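Local coordinates for sulfurtransferase (Azotobacter vinelandii, PDB 1E0C), which probably transfers sulfur from thiosulfate to cyanide, as a rhodanese built of two rhodanese-like domains, at residues A[25-30]-A[83-88]; A[8-13]-A[110-115]; A[181-186]-A[265-270]; A[62-67]-A[99-104]. All blocks are in the same frame, centred on the assembly; numbering follows the deposited sequence.

Interaction 1 of 4, residues A[25-30]-A[83-88]; sequences LILVDL and VYVVYD
The Y87 ring leans across the neighbouring strand until the backbone of D29 lies over one of its faces, D29 CA standing 4.0 Å from the ring centroid in a CH-pi contact. A first torsion of 73°, which sets CG between the backbone N and the carbonyl carbon, turns the ring this way. L27 CD1 meets the same ring at its edge, 3.8 Å from Y87 CD1. At the far end Y87 OH gives a weak bond to D29 OD2 (2.6 Å), with carboxylate and ring planes 65° apart; the hydroxyl also takes the N-H of I41, while D29 OD1 turns to T31. With an alanine for Y87, I41 N would probably lose its acceptor and a gap would open beside L27. The other face of the sheet repeats the scheme: I26 runs alongside Y84, its CB 4.1 Å from the ring centroid over a face, whereas V28 CG2 comes to the ring edge, 3.8 Å from Y84 CD2. Beyond them L30 CD1 presses tightly on V86 CG1 at 3.4 Å. Five backbone bonds join the parallel strands, among them V28 N to V85 O at 2.8 Å. Strands 45-46 and 110-113 flank the pair in the sheet; helix 93-104 packs on the side of Y84 and V86, and L16 of helix 13-17 on that of L25, L27 and V85.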
loop_
_atom_site.group_PDB
_atom_site.type_symbol
_atom_site.label_atom_id
_atom_site.label_comp_id
_atom_site.label_asym_id
_atom_site.label_seq_id
_atom_site.Cartn_x
_atom_site.Cartn_y
_atom_site.Cartn_z
ATOM N N LEU A 25 -10.074 -16.085 6.295
ATOM C CA LEU A 25 -9.919 -15.020 5.316
ATOM C C LEU A 25 -10.630 -13.738 5.723
ATOM O O LEU A 25 -11.838 -13.707 5.972
ATOM C CB LEU A 25 -10.449 -15.473 3.952
ATOM C CG LEU A 25 -10.499 -14.409 2.852
ATOM C CD1 LEU A 25 -9.089 -13.900 2.541
ATOM C CD2 LEU A 25 -11.140 -14.992 1.599
ATOM N N ILE A 26 -9.864 -12.651 5.720
ATOM C CA ILE A 26 -10.429 -11.314 5.812
ATOM C C ILE A 26 -10.111 -10.614 4.479
ATOM O O ILE A 26 -8.960 -10.268 4.233
ATOM C CB ILE A 26 -9.897 -10.483 6.985
ATOM C CG1 ILE A 26 -10.188 -11.185 8.315
ATOM C CG2 ILE A 26 -10.558 -9.101 6.953
ATOM C CD1 ILE A 26 -9.858 -10.363 9.546
ATOM N N LEU A 27 -11.102 -10.563 3.615
ATOM C CA LEU A 27 -10.953 -10.008 2.270
ATOM C C LEU A 27 -11.349 -8.534 2.290
ATOM O O LEU A 27 -12.470 -8.177 2.643
ATOM C CB LEU A 27 -11.832 -10.790 1.305
ATOM C CG LEU A 27 -11.901 -10.338 -0.149
ATOM C CD1 LEU A 27 -10.504 -10.373 -0.783
ATOM C CD2 LEU A 27 -12.832 -11.268 -0.929
ATOM N N VAL A 28 -10.389 -7.687 1.944
ATOM C CA VAL A 28 -10.579 -6.240 2.052
ATOM C C VAL A 28 -10.587 -5.577 0.685
ATOM O O VAL A 28 -9.651 -5.697 -0.099
ATOM C CB VAL A 28 -9.438 -5.624 2.899
ATOM C CG1 VAL A 28 -9.620 -4.125 3.042
ATOM C CG2 VAL A 28 -9.376 -6.325 4.245
ATOM N N ASP A 29 -11.661 -4.849 0.441
ATOM C CA ASP A 29 -11.882 -4.128 -0.804
ATOM C C ASP A 29 -11.667 -2.636 -0.568
ATOM O O ASP A 29 -12.344 -2.041 0.269
ATOM C CB ASP A 29 -13.321 -4.402 -1.246
ATOM C CG ASP A 29 -13.857 -3.617 -2.402
ATOM O OD1 ASP A 29 -13.724 -2.380 -2.433
ATOM O OD2 ASP A 29 -14.519 -4.223 -3.291
ATOM N N LEU A 30 -10.712 -2.037 -1.273
ATOM C CA LEU A 30 -10.512 -0.588 -1.145
ATOM C C LEU A 30 -10.744 0.085 -2.490
ATOM O O LEU A 30 -9.905 0.818 -3.016
ATOM C CB LEU A 30 -9.110 -0.285 -0.602
ATOM C CG LEU A 30 -8.781 -0.880 0.770
ATOM C CD1 LEU A 30 -7.745 -1.984 0.652
ATOM C CD2 LEU A 30 -8.311 0.211 1.731
ATOM N N VAL A 83 -6.145 -14.055 8.031
ATOM C CA VAL A 83 -5.288 -13.885 6.864
ATOM C C VAL A 83 -5.978 -12.874 5.944
ATOM O O VAL A 83 -7.106 -13.098 5.510
ATOM C CB VAL A 83 -5.024 -15.172 6.072
ATOM C CG1 VAL A 83 -4.097 -14.849 4.893
ATOM C CG2 VAL A 83 -4.375 -16.243 6.941
ATOM N N TYR A 84 -5.335 -11.723 5.750
ATOM C CA TYR A 84 -5.929 -10.681 4.935
ATOM C C TYR A 84 -5.558 -10.894 3.463
ATOM O O TYR A 84 -4.434 -11.286 3.157
ATOM C CB TYR A 84 -5.432 -9.289 5.342
ATOM C CG TYR A 84 -5.981 -8.826 6.678
ATOM C CD1 TYR A 84 -5.449 -9.307 7.854
ATOM C CD2 TYR A 84 -7.028 -7.905 6.727
ATOM C CE1 TYR A 84 -5.928 -8.887 9.090
ATOM C CE2 TYR A 84 -7.510 -7.479 7.955
ATOM C CZ TYR A 84 -6.984 -7.992 9.114
ATOM O OH TYR A 84 -7.461 -7.565 10.336
ATOM N N VAL A 85 -6.547 -10.705 2.616
ATOM C CA VAL A 85 -6.315 -10.575 1.176
ATOM C C VAL A 85 -6.846 -9.204 0.779
ATOM O O VAL A 85 -7.947 -8.830 1.197
ATOM C CB VAL A 85 -6.976 -11.668 0.337
ATOM C CG1 VAL A 85 -6.776 -11.379 -1.149
ATOM C CG2 VAL A 85 -6.364 -13.019 0.694
ATOM N N VAL A 86 -5.995 -8.409 0.142
ATOM C CA VAL A 86 -6.326 -7.004 -0.072
ATOM C C VAL A 86 -6.375 -6.662 -1.547
ATOM O O VAL A 86 -5.483 -7.052 -2.313
ATOM C CB VAL A 86 -5.248 -6.124 0.614
ATOM C CG1 VAL A 86 -5.674 -4.673 0.625
ATOM C CG2 VAL A 86 -4.954 -6.636 2.018
ATOM N N TYR A 87 -7.352 -5.852 -1.947
ATOM C CA TYR A 87 -7.410 -5.402 -3.327
ATOM C C TYR A 87 -8.033 -4.028 -3.483
ATOM O O TYR A 87 -8.768 -3.545 -2.626
ATOM C CB TYR A 87 -8.164 -6.410 -4.195
ATOM C CG TYR A 87 -9.664 -6.458 -4.008
ATOM C CD1 TYR A 87 -10.233 -7.333 -3.092
ATOM C CD2 TYR A 87 -10.506 -5.693 -4.804
ATOM C CE1 TYR A 87 -11.610 -7.405 -2.937
ATOM C CE2 TYR A 87 -11.887 -5.771 -4.674
ATOM C CZ TYR A 87 -12.419 -6.630 -3.733
ATOM O OH TYR A 87 -13.790 -6.734 -3.611
ATOM N N ASP A 88 -7.786 -3.436 -4.647
ATOM C CA ASP A 88 -8.458 -2.203 -5.033
ATOM C C ASP A 88 -8.791 -2.305 -6.513
ATOM O O ASP A 88 -8.698 -3.421 -7.054
ATOM C CB ASP A 88 -7.641 -0.980 -4.667
ATOM C CG ASP A 88 -6.291 -0.923 -5.360
ATOM O OD1 ASP A 88 -6.231 -1.251 -6.561
ATOM O OD2 ASP A 88 -5.327 -0.509 -4.693
#

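Interaction 2 of 4, residues A[8-13]-A[110-115]; sequences PLVIEP and YHYLNG
L9 and N114, which bury the most surface here, bracket a short parallel pairing at the edge of the sheet. L9 sets off away from 110-115, but its two methyls come back: CD1 reaches the edge of the Y110 ring, 4.1 Å from CE1, and CD2 lies 3.9 Å from Y112 CB. At the other end N114 sets out toward 8-13. Its CG rests 3.4 Å from V10 CG1, and its ND2 donates an almost straight bond (176°) of 3.0 Å to E12 OE2. The acceptor is met on its syn side, somewhat out of the carboxylate plane, and the amide and carboxylate are turned steeply against each other. Outside partners complete both groups: E12 OE1 forms a salt bridge with R206, and N114 OD1 accepts the N-H of I207. I11 lies between the two ends, with its CG2 set beside the backbone N and 3.5 Å from H111 ND1. That nitrogen donates to P8 O at 2.8 Å; the oxygen lies in the imidazole plane, though the donor stands above the carbonyl plane. Were H111 a leucine, P8 O would probably lose this donor. Main-chain bonds such as I11 N to Y112 O (2.8 Å) complete the pairing. Strand 10-11 is thus the outermost strand beside 110-113, the first in the 1-5-4-2-3 order of the parallel sheet in an alpha/beta rhodanese domain.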
loop_
_atom_site.group_PDB
_atom_site.type_symbol
_atom_site.label_atom_id
_atom_site.label_comp_id
_atom_site.label_asym_id
_atom_site.label_seq_id
_atom_site.Cartn_x
_atom_site.Cartn_y
_atom_site.Cartn_z
ATOM N N PRO A 8 2.657 -17.086 -2.059
ATOM C CA PRO A 8 3.507 -15.914 -1.894
ATOM C C PRO A 8 2.623 -14.713 -1.557
ATOM O O PRO A 8 1.388 -14.820 -1.589
ATOM C CB PRO A 8 4.135 -15.732 -3.268
ATOM C CG PRO A 8 3.150 -16.313 -4.222
ATOM C CD PRO A 8 2.401 -17.385 -3.485
ATOM N N LEU A 9 3.263 -13.578 -1.320
ATOM C CA LEU A 9 2.498 -12.382 -0.938
ATOM C C LEU A 9 1.508 -12.000 -2.026
ATOM O O LEU A 9 0.332 -11.743 -1.759
ATOM C CB LEU A 9 3.462 -11.231 -0.669
ATOM C CG LEU A 9 2.926 -10.028 0.107
ATOM C CD1 LEU A 9 4.087 -9.144 0.565
ATOM C CD2 LEU A 9 1.954 -9.219 -0.736
ATOM N N VAL A 10 2.001 -11.889 -3.258
ATOM C CA VAL A 10 1.146 -11.510 -4.384
ATOM C C VAL A 10 0.509 -12.758 -4.980
ATOM O O VAL A 10 1.222 -13.694 -5.357
ATOM C CB VAL A 10 1.948 -10.752 -5.451
ATOM C CG1 VAL A 10 1.128 -10.508 -6.705
ATOM C CG2 VAL A 10 2.472 -9.432 -4.884
ATOM N N ILE A 11 -0.816 -12.858 -4.872
ATOM C CA ILE A 11 -1.511 -14.042 -5.384
ATOM C C ILE A 11 -2.374 -13.684 -6.574
ATOM O O ILE A 11 -2.659 -12.517 -6.830
ATOM C CB ILE A 11 -2.360 -14.696 -4.274
ATOM C CG1 ILE A 11 -3.556 -13.804 -3.926
ATOM C CG2 ILE A 11 -1.489 -14.922 -3.043
ATOM C CD1 ILE A 11 -4.459 -14.396 -2.852
ATOM N N GLU A 12 -2.810 -14.692 -7.336
ATOM C CA GLU A 12 -3.631 -14.413 -8.512
ATOM C C GLU A 12 -5.111 -14.620 -8.180
ATOM O O GLU A 12 -5.452 -15.296 -7.212
ATOM C CB GLU A 12 -3.215 -15.375 -9.642
ATOM C CG GLU A 12 -1.750 -15.204 -10.060
ATOM C CD GLU A 12 -1.500 -13.872 -10.739
ATOM O OE1 GLU A 12 -2.408 -13.396 -11.445
ATOM O OE2 GLU A 12 -0.409 -13.279 -10.578
ATOM N N PRO A 13 -5.979 -14.080 -9.010
ATOM C CA PRO A 13 -7.418 -14.258 -8.862
ATOM C C PRO A 13 -7.809 -15.710 -8.690
ATOM O O PRO A 13 -8.655 -16.036 -7.851
ATOM C CB PRO A 13 -7.978 -13.662 -10.144
ATOM C CG PRO A 13 -6.994 -12.583 -10.493
ATOM C CD PRO A 13 -5.650 -13.196 -10.158
ATOM N N TYR A 110 -0.762 -11.881 5.260
ATOM C CA TYR A 110 -1.556 -11.136 4.301
ATOM C C TYR A 110 -1.053 -11.348 2.876
ATOM O O TYR A 110 0.050 -11.829 2.624
ATOM C CB TYR A 110 -1.607 -9.645 4.610
ATOM C CG TYR A 110 -0.251 -8.995 4.772
ATOM C CD1 TYR A 110 0.584 -8.809 3.678
ATOM C CD2 TYR A 110 0.182 -8.565 6.019
ATOM C CE1 TYR A 110 1.825 -8.218 3.834
ATOM C CE2 TYR A 110 1.425 -7.972 6.183
ATOM C CZ TYR A 110 2.233 -7.794 5.079
ATOM O OH TYR A 110 3.474 -7.211 5.226
ATOM N N HIS A 111 -1.954 -11.083 1.940
ATOM C CA HIS A 111 -1.683 -11.237 0.520
ATOM C C HIS A 111 -2.280 -10.062 -0.244
ATOM O O HIS A 111 -3.276 -9.471 0.181
ATOM C CB HIS A 111 -2.334 -12.534 -0.022
ATOM C CG HIS A 111 -1.811 -13.749 0.683
ATOM N ND1 HIS A 111 -0.664 -14.396 0.285
ATOM C CD2 HIS A 111 -2.228 -14.360 1.820
ATOM C CE1 HIS A 111 -0.395 -15.375 1.138
ATOM N NE2 HIS A 111 -1.317 -15.361 2.085
ATOM N N TYR A 112 -1.675 -9.768 -1.383
ATOM C CA TYR A 112 -2.196 -8.801 -2.321
ATOM C C TYR A 112 -2.763 -9.550 -3.534
ATOM O O TYR A 112 -2.103 -10.459 -4.039
ATOM C CB TYR A 112 -1.082 -7.873 -2.841
ATOM C CG TYR A 112 -1.540 -7.021 -4.005
ATOM C CD1 TYR A 112 -2.626 -6.174 -3.864
ATOM C CD2 TYR A 112 -0.897 -7.065 -5.241
ATOM C CE1 TYR A 112 -3.067 -5.376 -4.894
ATOM C CE2 TYR A 112 -1.329 -6.266 -6.283
ATOM C CZ TYR A 112 -2.413 -5.428 -6.113
ATOM O OH TYR A 112 -2.865 -4.644 -7.143
ATOM N N LEU A 113 -3.981 -9.195 -3.918
ATOM C CA LEU A 113 -4.571 -9.793 -5.119
ATOM C C LEU A 113 -4.001 -9.076 -6.345
ATOM O O LEU A 113 -4.302 -7.912 -6.598
ATOM C CB LEU A 113 -6.098 -9.624 -5.113
ATOM C CG LEU A 113 -6.795 -10.106 -6.395
ATOM C CD1 LEU A 113 -6.557 -11.606 -6.568
ATOM C CD2 LEU A 113 -8.286 -9.803 -6.342
ATOM N N ASN A 114 -3.144 -9.773 -7.086
ATOM C CA ASN A 114 -2.482 -9.158 -8.240
ATOM C C ASN A 114 -3.460 -8.572 -9.234
ATOM O O ASN A 114 -4.320 -9.281 -9.770
ATOM C CB ASN A 114 -1.597 -10.213 -8.922
ATOM C CG ASN A 114 -0.417 -9.576 -9.640
ATOM O OD1 ASN A 114 -0.202 -8.372 -9.542
ATOM N ND2 ASN A 114 0.351 -10.392 -10.354
ATOM N N GLY A 115 -3.385 -7.266 -9.480
ATOM C CA GLY A 115 -4.291 -6.604 -10.403
ATOM C C GLY A 115 -5.658 -6.319 -9.776
ATOM O O GLY A 115 -6.534 -5.738 -10.421
#

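Interaction 3 of 4, residues A[181-186]-A[265-270]; sequences AAKGGH and PDTPVE
K183 reaches from its loop to the chain's C-terminal tail, and its side chain passes from a methyl of V269 to main-chain oxygens. CB lies 3.9 Å from V269 CG2, and CD passes the same methyl at 3.8 Å, so the aliphatic part rests against the valine. A bend at the third torsion (chi3 -80°) then carries CE toward T267, and NZ donates to T267 O at 2.8 Å, in the carbonyl plane and on a lone pair. K183 NZ also donates to a water at 2.8 Å, which passes a hydrogen on to P265 O, and to H264 O. One charged tip thus gathers several main-chain oxygens of the tail. G185, between K183 and H186, has backbone angles that would jam any side chain against the preceding carbonyl, and V269 CG1 and E270 O would block it as well. H186 and E270 pair through both main chain and side chains. H186 NE2 donates to the anti lone pair of E270 OE2 at 2.7 Å, while E270 O lies 3.1 Å above the centre of the imidazole. Since H186 ND1 meets Y174 O, the ring may carry both protons and a positive charge. The backbone bonds form a single antiparallel hydrogen-bonded bridge, H186 N to E270 O and E270 N to H186 O, by which the tail beyond helix 257-261 closes against a loop of the second rhodanese-like domain.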
loop_
_atom_site.group_PDB
_atom_site.type_symbol
_atom_site.label_atom_id
_atom_site.label_comp_id
_atom_site.label_asym_id
_atom_site.label_seq_id
_atom_site.Cartn_x
_atom_site.Cartn_y
_atom_site.Cartn_z
ATOM N N ALA A 181 3.077 21.547 -3.651
ATOM C CA ALA A 181 3.489 21.978 -2.318
ATOM C C ALA A 181 4.274 23.278 -2.483
ATOM O O ALA A 181 4.476 23.716 -3.623
ATOM C CB ALA A 181 4.312 20.913 -1.621
ATOM N N ALA A 182 4.697 23.872 -1.384
ATOM C CA ALA A 182 5.472 25.104 -1.443
ATOM C C ALA A 182 6.735 24.907 -2.283
ATOM O O ALA A 182 7.143 25.817 -2.989
ATOM C CB ALA A 182 5.858 25.592 -0.057
ATOM N N LYS A 183 7.364 23.745 -2.136
ATOM C CA LYS A 183 8.585 23.430 -2.865
ATOM C C LYS A 183 8.342 22.291 -3.861
ATOM O O LYS A 183 7.685 21.308 -3.526
ATOM C CB LYS A 183 9.673 22.980 -1.879
ATOM C CG LYS A 183 10.029 24.054 -0.855
ATOM C CD LYS A 183 11.078 23.565 0.122
ATOM C CE LYS A 183 10.461 22.702 1.220
ATOM N NZ LYS A 183 11.417 22.538 2.356
ATOM N N GLY A 184 8.905 22.440 -5.047
ATOM C CA GLY A 184 8.812 21.403 -6.077
ATOM C C GLY A 184 10.165 20.694 -6.170
ATOM O O GLY A 184 11.187 21.284 -5.822
ATOM N N GLY A 185 10.163 19.467 -6.671
ATOM C CA GLY A 185 11.415 18.721 -6.807
ATOM C C GLY A 185 11.277 17.374 -6.101
ATOM O O GLY A 185 10.165 16.861 -5.962
ATOM N N HIS A 186 12.389 16.827 -5.638
ATOM C CA HIS A 186 12.370 15.531 -4.972
ATOM C C HIS A 186 13.355 15.517 -3.814
ATOM O O HIS A 186 14.064 16.497 -3.582
ATOM C CB HIS A 186 12.680 14.400 -5.968
ATOM C CG HIS A 186 13.983 14.588 -6.688
ATOM N ND1 HIS A 186 14.062 15.154 -7.935
ATOM C CD2 HIS A 186 15.254 14.281 -6.319
ATOM C CE1 HIS A 186 15.327 15.200 -8.314
ATOM N NE2 HIS A 186 16.074 14.682 -7.348
ATOM N N PRO A 265 9.808 23.369 6.670
ATOM C CA PRO A 265 10.926 24.286 6.565
ATOM C C PRO A 265 12.287 23.607 6.562
ATOM O O PRO A 265 13.242 24.202 6.048
ATOM C CB PRO A 265 10.799 25.186 7.795
ATOM C CG PRO A 265 9.412 24.999 8.289
ATOM C CD PRO A 265 8.992 23.607 7.886
ATOM N N ASP A 266 12.434 22.435 7.160
ATOM C CA ASP A 266 13.756 21.842 7.330
ATOM C C ASP A 266 14.208 20.996 6.142
ATOM O O ASP A 266 15.337 20.492 6.162
ATOM C CB ASP A 266 13.784 20.931 8.558
ATOM C CG ASP A 266 13.593 21.638 9.879
ATOM O OD1 ASP A 266 13.661 22.877 9.900
ATOM O OD2 ASP A 266 13.365 20.930 10.883
ATOM N N THR A 267 13.302 20.649 5.242
ATOM C CA THR A 267 13.611 19.597 4.267
ATOM C C THR A 267 14.240 20.097 2.988
ATOM O O THR A 267 13.664 20.899 2.250
ATOM C CB THR A 267 12.294 18.834 3.965
ATOM O OG1 THR A 267 11.273 19.824 3.753
ATOM C CG2 THR A 267 11.935 17.986 5.178
ATOM N N PRO A 268 15.418 19.556 2.678
ATOM C CA PRO A 268 16.131 19.920 1.462
ATOM C C PRO A 268 15.405 19.325 0.257
ATOM O O PRO A 268 14.824 18.246 0.356
ATOM C CB PRO A 268 17.501 19.277 1.628
ATOM C CG PRO A 268 17.295 18.159 2.582
ATOM C CD PRO A 268 16.174 18.591 3.499
ATOM N N VAL A 269 15.391 20.072 -0.827
ATOM C CA VAL A 269 14.742 19.626 -2.057
ATOM C C VAL A 269 15.753 19.665 -3.199
ATOM O O VAL A 269 16.625 20.534 -3.220
ATOM C CB VAL A 269 13.524 20.501 -2.378
ATOM C CG1 VAL A 269 12.930 20.140 -3.725
ATOM C CG2 VAL A 269 12.470 20.335 -1.279
ATOM N N GLU A 270 15.657 18.700 -4.096
ATOM C CA GLU A 270 16.600 18.616 -5.222
ATOM C C GLU A 270 15.833 18.547 -6.534
ATOM O O GLU A 270 14.797 17.884 -6.654
ATOM C CB GLU A 270 17.478 17.389 -5.010
ATOM C CG GLU A 270 18.358 16.947 -6.166
ATOM C CD GLU A 270 19.023 15.614 -5.847
ATOM O OE1 GLU A 270 20.025 15.629 -5.109
ATOM O OE2 GLU A 270 18.528 14.560 -6.299
HETATM O O HOH W 1 12.528 24.958 3.168
#

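Interaction 4 of 4, residues A[62-67]-A[99-104]; sequences LQPPRE and IWLLDV
W100 O accepts the N-H of V104 at 2.9 Å, and this one turn of helix brings together two side chains that both touch Q63. It is a bond within helix 93-104; the two segments share none, and Q63 meets the helix through carbon and its amide group. Its CB rests against both W100 and L101, 3.8 Å from W100 CH2 and 3.8 Å from L101 CD2. The first torsion of Q63 (chi1 67°) tucks CG over the main chain, flanked by N and C, and from there the extended chain carries its amide obliquely over V104 CG1, with OE1 3.7 Å and NE2 also 3.7 Å from that methyl. The indole presents its edge: Q63 N lies near the ring plane, 3.8 Å from W100 CH2. One face of the indole is meanwhile covered by V104 CG2 from the next turn, which probably limits how the ring can tilt. P64 brings its ring atom CD to 4.0 Å from L101 CD2, and also touches L69 of helix 66-76. The polar end of W100 looks elsewhere, NE1 bonding to T148 OG1, and the indole also meets the rings of H233 and Y240 edge-to-face. What joins the loop before helix 66-76 to helix 93-104 is therefore van der Waals contact and shape. Across these segments Q63 contributes such contact through CB and through its amide, with no directional bond to fix the register.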
loop_
_atom_site.group_PDB
_atom_site.type_symbol
_atom_site.label_atom_id
_atom_site.label_comp_id
_atom_site.label_asym_id
_atom_site.label_seq_id
_atom_site.Cartn_x
_atom_site.Cartn_y
_atom_site.Cartn_z
ATOM N N LEU A 62 -0.359 10.402 6.918
ATOM C CA LEU A 62 0.006 9.625 8.094
ATOM C C LEU A 62 -1.102 8.600 8.366
ATOM O O LEU A 62 -2.210 8.718 7.833
ATOM C CB LEU A 62 0.150 10.532 9.328
ATOM C CG LEU A 62 1.301 11.543 9.276
ATOM C CD1 LEU A 62 1.496 12.211 10.632
ATOM C CD2 LEU A 62 2.589 10.866 8.832
ATOM N N GLN A 63 -0.776 7.598 9.168
ATOM C CA GLN A 63 -1.799 6.604 9.539
ATOM C C GLN A 63 -2.919 7.274 10.333
ATOM O O GLN A 63 -2.702 8.301 10.993
ATOM C CB GLN A 63 -1.161 5.521 10.413
ATOM C CG GLN A 63 -0.695 6.008 11.776
ATOM C CD GLN A 63 0.313 5.069 12.404
ATOM O OE1 GLN A 63 0.143 4.590 13.527
ATOM N NE2 GLN A 63 1.373 4.792 11.649
ATOM N N PRO A 64 -4.106 6.695 10.289
ATOM C CA PRO A 64 -5.220 7.202 11.089
ATOM C C PRO A 64 -4.882 7.079 12.570
ATOM O O PRO A 64 -4.037 6.285 12.989
ATOM C CB PRO A 64 -6.389 6.291 10.732
ATOM C CG PRO A 64 -5.990 5.565 9.502
ATOM C CD PRO A 64 -4.481 5.479 9.536
ATOM N N PRO A 65 -5.607 7.822 13.396
ATOM C CA PRO A 65 -5.438 7.767 14.840
ATOM C C PRO A 65 -5.778 6.374 15.361
ATOM O O PRO A 65 -6.528 5.648 14.708
ATOM C CB PRO A 65 -6.456 8.783 15.364
ATOM C CG PRO A 65 -6.783 9.653 14.206
ATOM C CD PRO A 65 -6.669 8.775 12.986
ATOM N N ARG A 66 -5.338 6.054 16.565
ATOM C CA ARG A 66 -5.624 4.767 17.180
ATOM C C ARG A 66 -7.107 4.424 17.154
ATOM O O ARG A 66 -7.484 3.326 16.747
ATOM C CB ARG A 66 -5.137 4.784 18.640
ATOM C CG ARG A 66 -5.554 3.554 19.427
ATOM C CD ARG A 66 -4.959 3.537 20.820
ATOM N NE ARG A 66 -3.500 3.442 20.819
ATOM C CZ ARG A 66 -2.831 2.306 20.663
ATOM N NH1 ARG A 66 -3.495 1.179 20.451
ATOM N NH2 ARG A 66 -1.503 2.292 20.713
ATOM N N GLU A 67 -7.953 5.330 17.638
ATOM C CA GLU A 67 -9.396 5.063 17.721
ATOM C C GLU A 67 -9.975 4.582 16.403
ATOM O O GLU A 67 -10.740 3.611 16.344
ATOM C CB GLU A 67 -10.095 6.340 18.183
ATOM C CG GLU A 67 -11.604 6.373 18.126
ATOM C CD GLU A 67 -12.154 7.619 18.813
ATOM O OE1 GLU A 67 -12.077 8.718 18.229
ATOM O OE2 GLU A 67 -12.626 7.488 19.958
ATOM N N ILE A 99 -1.840 -2.618 3.201
ATOM C CA ILE A 99 -0.858 -3.604 3.660
ATOM C C ILE A 99 0.196 -2.957 4.533
ATOM O O ILE A 99 0.630 -3.535 5.539
ATOM C CB ILE A 99 -0.247 -4.350 2.451
ATOM C CG1 ILE A 99 -1.282 -5.395 2.001
ATOM C CG2 ILE A 99 1.067 -5.013 2.816
ATOM C CD1 ILE A 99 -1.036 -6.013 0.652
ATOM N N TRP A 100 0.568 -1.715 4.212
ATOM C CA TRP A 100 1.472 -0.986 5.127
ATOM C C TRP A 100 0.784 -0.803 6.475
ATOM O O TRP A 100 1.393 -1.013 7.524
ATOM C CB TRP A 100 1.884 0.334 4.486
ATOM C CG TRP A 100 2.370 1.370 5.451
ATOM C CD1 TRP A 100 3.577 1.433 6.078
ATOM C CD2 TRP A 100 1.617 2.505 5.909
ATOM N NE1 TRP A 100 3.635 2.544 6.886
ATOM C CE2 TRP A 100 2.442 3.219 6.795
ATOM C CE3 TRP A 100 0.333 2.985 5.636
ATOM C CZ2 TRP A 100 2.015 4.379 7.440
ATOM C CZ3 TRP A 100 -0.086 4.147 6.255
ATOM C CH2 TRP A 100 0.753 4.832 7.148
ATOM N N LEU A 101 -0.536 -0.560 6.479
ATOM C CA LEU A 101 -1.247 -0.469 7.763
ATOM C C LEU A 101 -1.255 -1.801 8.490
ATOM O O LEU A 101 -1.175 -1.873 9.717
ATOM C CB LEU A 101 -2.665 0.059 7.578
ATOM C CG LEU A 101 -2.824 1.560 7.330
ATOM C CD1 LEU A 101 -4.295 1.906 7.125
ATOM C CD2 LEU A 101 -2.255 2.366 8.502
ATOM N N LEU A 102 -1.372 -2.910 7.750
ATOM C CA LEU A 102 -1.275 -4.225 8.382
ATOM C C LEU A 102 0.081 -4.415 9.042
ATOM O O LEU A 102 0.183 -4.963 10.142
ATOM C CB LEU A 102 -1.526 -5.324 7.353
ATOM C CG LEU A 102 -2.965 -5.451 6.833
ATOM C CD1 LEU A 102 -3.017 -6.574 5.798
ATOM C CD2 LEU A 102 -3.919 -5.769 7.990
ATOM N N ASP A 103 1.150 -3.896 8.413
ATOM C CA ASP A 103 2.452 -3.957 9.090
ATOM C C ASP A 103 2.450 -3.062 10.332
ATOM O O ASP A 103 2.995 -3.437 11.365
ATOM C CB ASP A 103 3.560 -3.480 8.140
ATOM C CG ASP A 103 3.854 -4.535 7.080
ATOM O OD1 ASP A 103 3.583 -5.720 7.352
ATOM O OD2 ASP A 103 4.360 -4.139 6.014
ATOM N N VAL A 104 1.790 -1.915 10.231
ATOM C CA VAL A 104 1.690 -1.001 11.369
ATOM C C VAL A 104 0.989 -1.656 12.552
ATOM O O VAL A 104 1.429 -1.474 13.689
ATOM C CB VAL A 104 1.003 0.311 10.993
ATOM C CG1 VAL A 104 0.695 1.161 12.230
ATOM C CG2 VAL A 104 1.878 1.134 10.042
#

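In the fold
Three contacts form one body in the first domain; interaction 3 stands apart. Interactions 1 and 2, with centres about 10 Å apart, share a sheet: Y84 O and H111 N lie 2.8 Å apart in a probable hydrogen bond. The centre of interaction 4 lies about 15 Å from that of interaction 1, and its helix packs L102 and I99 on Y84 and V86; D103 OD1 reaches Y110 OH at 2.6 Å. Centre to centre, interaction 3 is about 35 Å from both sheet contacts, in the second domain, which carries the persulfide C230, whose near neighbour in sequence, H233, meets W100. The side chain of D88 is about 8 Å from a bound magnesium ion.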